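Local coordinates for protein dehydroquinate synthase (Thermus thermophilus, PDB 1UJN) that probably converts the seven-carbon sugar phosphate DAHP into 3-dehydroquinate, the second step of chorismate biosynthesis, with the help of NAD and a divalent zinc or cobalt ion, at residues D269-P272 and P273-L277; K160-L164 and P165-E169. All blocks are in the same frame, centred on the assembly; numbering follows the deposited sequence.

Contact 1 of 2, residues D269-P272 and P273-L277; sequences DLLP and PVRRL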
ATOM      1  N   ASP A 269      14.936 -28.436 -29.657  1.00 39.18           N
ATOM      2  CA  ASP A 269      13.762 -29.221 -29.299  1.00 39.89           C
ATOM      3  C   ASP A 269      13.614 -29.317 -27.783  1.00 39.24           C
ATOM      4  O   ASP A 269      14.426 -29.949 -27.110  1.00 41.07           O
ATOM      5  CB  ASP A 269      13.872 -30.617 -29.920  1.00 40.19           C
ATOM      6  CG  ASP A 269      12.670 -31.489 -29.624  1.00 42.62           C
ATOM      7  OD1 ASP A 269      11.552 -30.948 -29.487  1.00 43.99           O
ATOM      8  OD2 ASP A 269      12.843 -32.722 -29.546  1.00 44.26           O
ATOM      9  N   LEU A 270      12.577 -28.679 -27.251  1.00 38.18           N
ATOM     10  CA  LEU A 270      12.329 -28.691 -25.813  1.00 38.19           C
ATOM     11  C   LEU A 270      11.058 -29.454 -25.461  1.00 38.01           C
ATOM     12  O   LEU A 270      10.594 -29.404 -24.322  1.00 36.78           O
ATOM     13  CB  LEU A 270      12.219 -27.258 -25.277  1.00 37.78           C
ATOM     14  CG  LEU A 270      13.452 -26.363 -25.417  1.00 37.96           C
ATOM     15  CD1 LEU A 270      13.145 -24.975 -24.871  1.00 38.23           C
ATOM     16  CD2 LEU A 270      14.621 -26.988 -24.673  1.00 39.90           C
ATOM     17  N   LEU A 271      10.495 -30.158 -26.438  1.00 38.18           N
ATOM     18  CA  LEU A 271       9.274 -30.918 -26.212  1.00 38.54           C
ATOM     19  C   LEU A 271       9.456 -32.124 -25.292  1.00 40.35           C
ATOM     20  O   LEU A 271       8.587 -32.411 -24.468  1.00 39.00           O
ATOM     21  CB  LEU A 271       8.673 -31.366 -27.548  1.00 39.50           C
ATOM     22  CG  LEU A 271       7.891 -30.318 -28.354  1.00 40.43           C
ATOM     23  CD1 LEU A 271       6.626 -29.943 -27.601  1.00 40.78           C
ATOM     24  CD2 LEU A 271       8.750 -29.092 -28.606  1.00 40.09           C
ATOM     25  N   PRO A 272      10.582 -32.852 -25.418  1.00 41.25           N
ATOM     26  CA  PRO A 272      10.788 -34.018 -24.549  1.00 40.89           C
ATOM     27  C   PRO A 272      10.699 -33.699 -23.057  1.00 40.09           C
ATOM     28  O   PRO A 272       9.940 -34.335 -22.323  1.00 39.81           O
ATOM     29  CB  PRO A 272      12.175 -34.513 -24.962  1.00 41.45           C
ATOM     30  CG  PRO A 272      12.206 -34.191 -26.423  1.00 41.67           C
ATOM     31  CD  PRO A 272      11.630 -32.783 -26.453  1.00 41.42           C
ATOM     32  N   PRO A 273      11.468 -32.701 -22.586  1.00 39.36           N
ATOM     33  CA  PRO A 273      11.427 -32.348 -21.164  1.00 38.08           C
ATOM     34  C   PRO A 273      10.016 -31.980 -20.704  1.00 37.24           C
ATOM     35  O   PRO A 273       9.581 -32.376 -19.621  1.00 36.98           O
ATOM     36  CB  PRO A 273      12.384 -31.160 -21.075  1.00 38.74           C
ATOM     37  CG  PRO A 273      13.336 -31.397 -22.209  1.00 39.75           C
ATOM     38  CD  PRO A 273      12.419 -31.839 -23.310  1.00 38.96           C
ATOM     39  N   VAL A 274       9.303 -31.224 -21.535  1.00 35.28           N
ATOM     40  CA  VAL A 274       7.950 -30.799 -21.196  1.00 33.07           C
ATOM     41  C   VAL A 274       6.953 -31.954 -21.262  1.00 33.89           C
ATOM     42  O   VAL A 274       6.025 -32.013 -20.460  1.00 33.95           O
ATOM     43  CB  VAL A 274       7.480 -29.646 -22.117  1.00 31.57           C
ATOM     44  CG1 VAL A 274       6.053 -29.239 -21.765  1.00 31.71           C
ATOM     45  CG2 VAL A 274       8.415 -28.451 -21.961  1.00 28.01           C
ATOM     46  N   ARG A 275       7.132 -32.872 -22.210  1.00 35.31           N
ATOM     47  CA  ARG A 275       6.221 -34.008 -22.297  1.00 38.79           C
ATOM     48  C   ARG A 275       6.362 -34.820 -21.012  1.00 39.49           C
ATOM     49  O   ARG A 275       5.365 -35.225 -20.411  1.00 39.81           O
ATOM     50  CB  ARG A 275       6.542 -34.892 -23.506  1.00 39.41           C
ATOM     51  CG  ARG A 275       6.336 -34.228 -24.858  1.00 41.67           C
ATOM     52  CD  ARG A 275       6.177 -35.278 -25.957  1.00 43.38           C
ATOM     53  NE  ARG A 275       6.216 -34.699 -27.296  1.00 45.67           N
ATOM     54  CZ  ARG A 275       7.333 -34.485 -27.987  1.00 45.87           C
ATOM     55  NH1 ARG A 275       8.512 -34.803 -27.469  1.00 46.48           N
ATOM     56  NH2 ARG A 275       7.269 -33.945 -29.195  1.00 46.90           N
ATOM     57  N   ARG A 276       7.607 -35.047 -20.598  1.00 41.16           N
ATOM     58  CA  ARG A 276       7.886 -35.788 -19.370  1.00 41.87           C
ATOM     59  C   ARG A 276       7.166 -35.127 -18.202  1.00 41.17           C
ATOM     60  O   ARG A 276       6.504 -35.796 -17.407  1.00 42.57           O
ATOM     61  CB  ARG A 276       9.389 -35.812 -19.070  1.00 43.70           C
ATOM     62  CG  ARG A 276      10.129 -37.024 -19.604  1.00 45.32           C
ATOM     63  CD  ARG A 276      11.479 -37.199 -18.909  1.00 46.97           C
ATOM     64  NE  ARG A 276      12.437 -36.142 -19.230  1.00 47.48           N
ATOM     65  CZ  ARG A 276      12.974 -35.953 -20.433  1.00 48.72           C
ATOM     66  NH1 ARG A 276      12.648 -36.749 -21.446  1.00 49.06           N
ATOM     67  NH2 ARG A 276      13.842 -34.970 -20.625  1.00 48.94           N
ATOM     68  N   LEU A 277       7.314 -33.810 -18.105  1.00 38.64           N
ATOM     69  CA  LEU A 277       6.690 -33.026 -17.047  1.00 36.06           C
ATOM     70  C   LEU A 277       5.187 -33.267 -16.984  1.00 34.79           C
ATOM     71  O   LEU A 277       4.628 -33.489 -15.907  1.00 34.44           O
ATOM     72  CB  LEU A 277       6.947 -31.532 -17.275  1.00 34.03           C
ATOM     73  CG  LEU A 277       6.201 -30.576 -16.335  1.00 33.55           C
ATOM     74  CD1 LEU A 277       6.765 -30.707 -14.929  1.00 33.65           C
ATOM     75  CD2 LEU A 277       6.336 -29.144 -16.822  1.00 31.76           C
TER

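Contact 2 of 2, residues K160-L164 and P165-E169; sequences KTLPL and PTFKE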
ATOM      1  N   LYS A 160       4.666 -32.415   4.018  1.00 40.42           N
ATOM      2  CA  LYS A 160       4.254 -33.812   4.034  1.00 42.34           C
ATOM      3  C   LYS A 160       2.745 -34.046   4.034  1.00 42.55           C
ATOM      4  O   LYS A 160       2.275 -35.076   3.554  1.00 43.73           O
ATOM      5  CB  LYS A 160       4.921 -34.511   5.220  1.00 45.07           C
ATOM      6  CG  LYS A 160       6.446 -34.487   5.111  1.00 47.74           C
ATOM      7  CD  LYS A 160       7.142 -35.148   6.286  1.00 50.08           C
ATOM      8  CE  LYS A 160       8.606 -34.733   6.336  1.00 51.79           C
ATOM      9  NZ  LYS A 160       9.221 -34.947   7.679  1.00 54.18           N
ATOM     10  N   THR A 161       1.980 -33.092   4.553  1.00 42.60           N
ATOM     11  CA  THR A 161       0.527 -33.234   4.582  1.00 42.09           C
ATOM     12  C   THR A 161      -0.115 -32.621   3.342  1.00 40.38           C
ATOM     13  O   THR A 161      -1.334 -32.634   3.182  1.00 39.44           O
ATOM     14  CB  THR A 161      -0.073 -32.548   5.818  1.00 44.76           C
ATOM     15  OG1 THR A 161      -1.503 -32.607   5.745  1.00 47.01           O
ATOM     16  CG2 THR A 161       0.374 -31.090   5.888  1.00 45.38           C
ATOM     17  N   LEU A 162       0.724 -32.092   2.462  1.00 38.38           N
ATOM     18  CA  LEU A 162       0.259 -31.447   1.242  1.00 35.82           C
ATOM     19  C   LEU A 162      -0.232 -32.445   0.195  1.00 36.00           C
ATOM     20  O   LEU A 162       0.442 -33.433  -0.090  1.00 36.24           O
ATOM     21  CB  LEU A 162       1.404 -30.606   0.663  1.00 34.06           C
ATOM     22  CG  LEU A 162       1.105 -29.617  -0.464  1.00 33.14           C
ATOM     23  CD1 LEU A 162       0.117 -28.558   0.024  1.00 33.08           C
ATOM     24  CD2 LEU A 162       2.403 -28.968  -0.919  1.00 30.08           C
ATOM     25  N   PRO A 163      -1.425 -32.207  -0.382  1.00 35.23           N
ATOM     26  CA  PRO A 163      -1.954 -33.116  -1.404  1.00 34.33           C
ATOM     27  C   PRO A 163      -0.915 -33.231  -2.518  1.00 34.44           C
ATOM     28  O   PRO A 163      -0.302 -32.236  -2.895  1.00 32.85           O
ATOM     29  CB  PRO A 163      -3.222 -32.409  -1.863  1.00 34.93           C
ATOM     30  CG  PRO A 163      -3.696 -31.753  -0.597  1.00 34.64           C
ATOM     31  CD  PRO A 163      -2.416 -31.172  -0.039  1.00 34.92           C
ATOM     32  N   LEU A 164      -0.709 -34.436  -3.039  1.00 33.68           N
ATOM     33  CA  LEU A 164       0.288 -34.631  -4.085  1.00 32.22           C
ATOM     34  C   LEU A 164       0.130 -33.706  -5.299  1.00 30.60           C
ATOM     35  O   LEU A 164       1.118 -33.155  -5.791  1.00 28.34           O
ATOM     36  CB  LEU A 164       0.294 -36.093  -4.543  1.00 34.98           C
ATOM     37  CG  LEU A 164       1.356 -36.485  -5.573  1.00 35.78           C
ATOM     38  CD1 LEU A 164       2.752 -36.263  -5.008  1.00 37.30           C
ATOM     39  CD2 LEU A 164       1.162 -37.948  -5.955  1.00 37.57           C
ATOM     40  N   PRO A 165      -1.104 -33.523  -5.801  1.00 28.87           N
ATOM     41  CA  PRO A 165      -1.289 -32.646  -6.964  1.00 29.86           C
ATOM     42  C   PRO A 165      -0.814 -31.219  -6.700  1.00 29.04           C
ATOM     43  O   PRO A 165      -0.207 -30.587  -7.568  1.00 27.77           O
ATOM     44  CB  PRO A 165      -2.793 -32.720  -7.215  1.00 31.03           C
ATOM     45  CG  PRO A 165      -3.136 -34.117  -6.752  1.00 31.34           C
ATOM     46  CD  PRO A 165      -2.365 -34.209  -5.458  1.00 29.30           C
ATOM     47  N   THR A 166      -1.096 -30.725  -5.498  1.00 27.00           N
ATOM     48  CA  THR A 166      -0.701 -29.381  -5.090  1.00 26.45           C
ATOM     49  C   THR A 166       0.814 -29.345  -4.932  1.00 24.03           C
ATOM     50  O   THR A 166       1.464 -28.359  -5.288  1.00 24.15           O
ATOM     51  CB  THR A 166      -1.359 -28.998  -3.753  1.00 29.16           C
ATOM     52  OG1 THR A 166      -2.783 -29.106  -3.877  1.00 33.86           O
ATOM     53  CG2 THR A 166      -1.004 -27.564  -3.370  1.00 28.30           C
ATOM     54  N   PHE A 167       1.373 -30.423  -4.392  1.00 20.73           N
ATOM     55  CA  PHE A 167       2.817 -30.522  -4.214  1.00 21.82           C
ATOM     56  C   PHE A 167       3.495 -30.394  -5.573  1.00 20.29           C
ATOM     57  O   PHE A 167       4.476 -29.672  -5.730  1.00 20.08           O
ATOM     58  CB  PHE A 167       3.172 -31.875  -3.574  1.00 22.57           C
ATOM     59  CG  PHE A 167       4.650 -32.149  -3.511  1.00 23.51           C
ATOM     60  CD1 PHE A 167       5.266 -32.946  -4.469  1.00 24.56           C
ATOM     61  CD2 PHE A 167       5.427 -31.602  -2.494  1.00 24.53           C
ATOM     62  CE1 PHE A 167       6.633 -33.196  -4.415  1.00 26.17           C
ATOM     63  CE2 PHE A 167       6.799 -31.846  -2.430  1.00 24.89           C
ATOM     64  CZ  PHE A 167       7.403 -32.643  -3.391  1.00 26.05           C
ATOM     65  N   LYS A 168       2.950 -31.090  -6.562  1.00 20.27           N
ATOM     66  CA  LYS A 168       3.509 -31.067  -7.911  1.00 21.10           C
ATOM     67  C   LYS A 168       3.334 -29.733  -8.622  1.00 21.06           C
ATOM     68  O   LYS A 168       4.176 -29.346  -9.431  1.00 23.01           O
ATOM     69  CB  LYS A 168       2.898 -32.191  -8.749  1.00 22.73           C
ATOM     70  CG  LYS A 168       3.248 -33.575  -8.233  1.00 24.71           C
ATOM     71  CD  LYS A 168       2.843 -34.663  -9.232  1.00 30.39           C
ATOM     72  CE  LYS A 168       3.372 -36.026  -8.803  1.00 30.70           C
ATOM     73  NZ  LYS A 168       2.978 -37.094  -9.762  1.00 35.76           N
ATOM     74  N   GLU A 169       2.244 -29.029  -8.333  1.00 22.83           N
ATOM     75  CA  GLU A 169       2.018 -27.726  -8.963  1.00 27.82           C
ATOM     76  C   GLU A 169       3.223 -26.825  -8.758  1.00 28.93           C
ATOM     77  O   GLU A 169       3.652 -26.125  -9.675  1.00 27.63           O
ATOM     78  CB  GLU A 169       0.809 -27.027  -8.360  1.00 30.60           C
ATOM     79  CG  GLU A 169      -0.508 -27.453  -8.910  1.00 34.29           C
ATOM     80  CD  GLU A 169      -1.608 -26.523  -8.451  1.00 37.44           C
ATOM     81  OE1 GLU A 169      -2.496 -26.983  -7.703  1.00 39.08           O
ATOM     82  OE2 GLU A 169      -1.570 -25.328  -8.826  1.00 36.45           O
TER

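Contact 1 of 2, residues D269-P272 and P273-L277
Leu271 and Arg275 stand one turn apart at the start of a helix, tied by backbone and side chain alike. The backbone bond comes first: Arg275 N donates to Leu271 O at 2.7 Å, the usual bond back to the residue four earlier. Arg276 N follows with a straighter bond to Pro272 O, 3.0 Å long with an N-H...O angle of 170°. Ahead of them, Asp269 OD1 takes a weak bond from Leu271 N at 3.3 Å.

Among the side chains, Arg275 does most of the work. Its CG lies anti to the carbonyl carbon (chi1 -65°) and the chain runs extended to NE, which carries the guanidinium back toward the helix start. There one face settles over Leu271 CB, with NH2 3.4 Å from that carbon, while NH1 passes 3.9 Å from Pro272 CD. NH2 also forms a salt bridge with Glu340 of helix 327-342, which probably limits how the flat group can turn. Without this guanidinium, as with an alanine here, Glu340 is likely to lose its charged mate and the flank of Leu271 its cover. Arg276 folds back differently: a bend at chi3 (-68°) lays a face of its guanidinium above Pro272 O, with NH1 3.7 Å from that oxygen.

A methyl of Val274 rests against a backbone carbonyl, CG2 lying 3.4 Å from Leu270 O. The apolar contacts lead outward: both Leu271 and Val274 pack on Leu256 of helix 247-264, whereas Pro273 turns to Phe175.

With Leu270 at the N-cap, Pro272 and Pro273 fall in the first turn, where an N-H would have no carbonyl of an earlier turn to bond, a common place for proline at helix N termini; here it opens helix 271-281 in the mainly helical C-terminal part of dehydroquinate synthase.

Contact 2 of 2, residues K160-L164 and P165-E169
Pro163 O accepts the backbone N-H of Phe167 at 2.9 Å, the first bond of the helix that starts here. Next along, Lys168 N reaches Leu164 O, also at 2.9 Å and with an N-H...O angle of 158°. Pro165, in the opening turn, has no N-H to offer and none is needed there.

Leu162 leans on the helix from the loop. With its CG anti to the backbone N (chi1 -168°), CD1 meets Thr166 CG2 at 3.7 Å, and CD2 lies 4.0 Å from Phe167 CB, at the edge of the ring and near its plane. On another side of the turn, the extended Lys168 chain crosses Leu164, its CE 3.8 Å from Leu164 CG. The ammonium beyond is held by Trp280, through a hydrogen bond from NZ to the carbonyl oxygen and a cation-pi contact with the indole.

With Pro163 at the N-cap, the Leu162-Phe167 pair joins the residue before the cap to the fourth of the helix: a hydrophobic staple. It opens helix 164-181, which carries Glu173, a probable zinc ligand, and Leu162 also touches Thr119 of the predicted NAD site.

Overall arrangement
Followed from the N terminus, the chain leaves strand 151-155 of the main sheet and meets contact 2 where the loop turns into helix 164-181. Contact 1 comes about a hundred residues later, at the start of helix 271-281. The two lie in series; they neither nest nor cross, and each closes just one helix turn. Their centres are 22 Å apart and their nearest atoms about 6 Å, without touching. The link is made by the two helices: Phe175 of the first packs against Pro273 and Leu277, and Trp280 of the second holds Lys168. Contact 2 thus marks the passage from the sheet-bearing part to the helical part, and contact 1 lies within the latter.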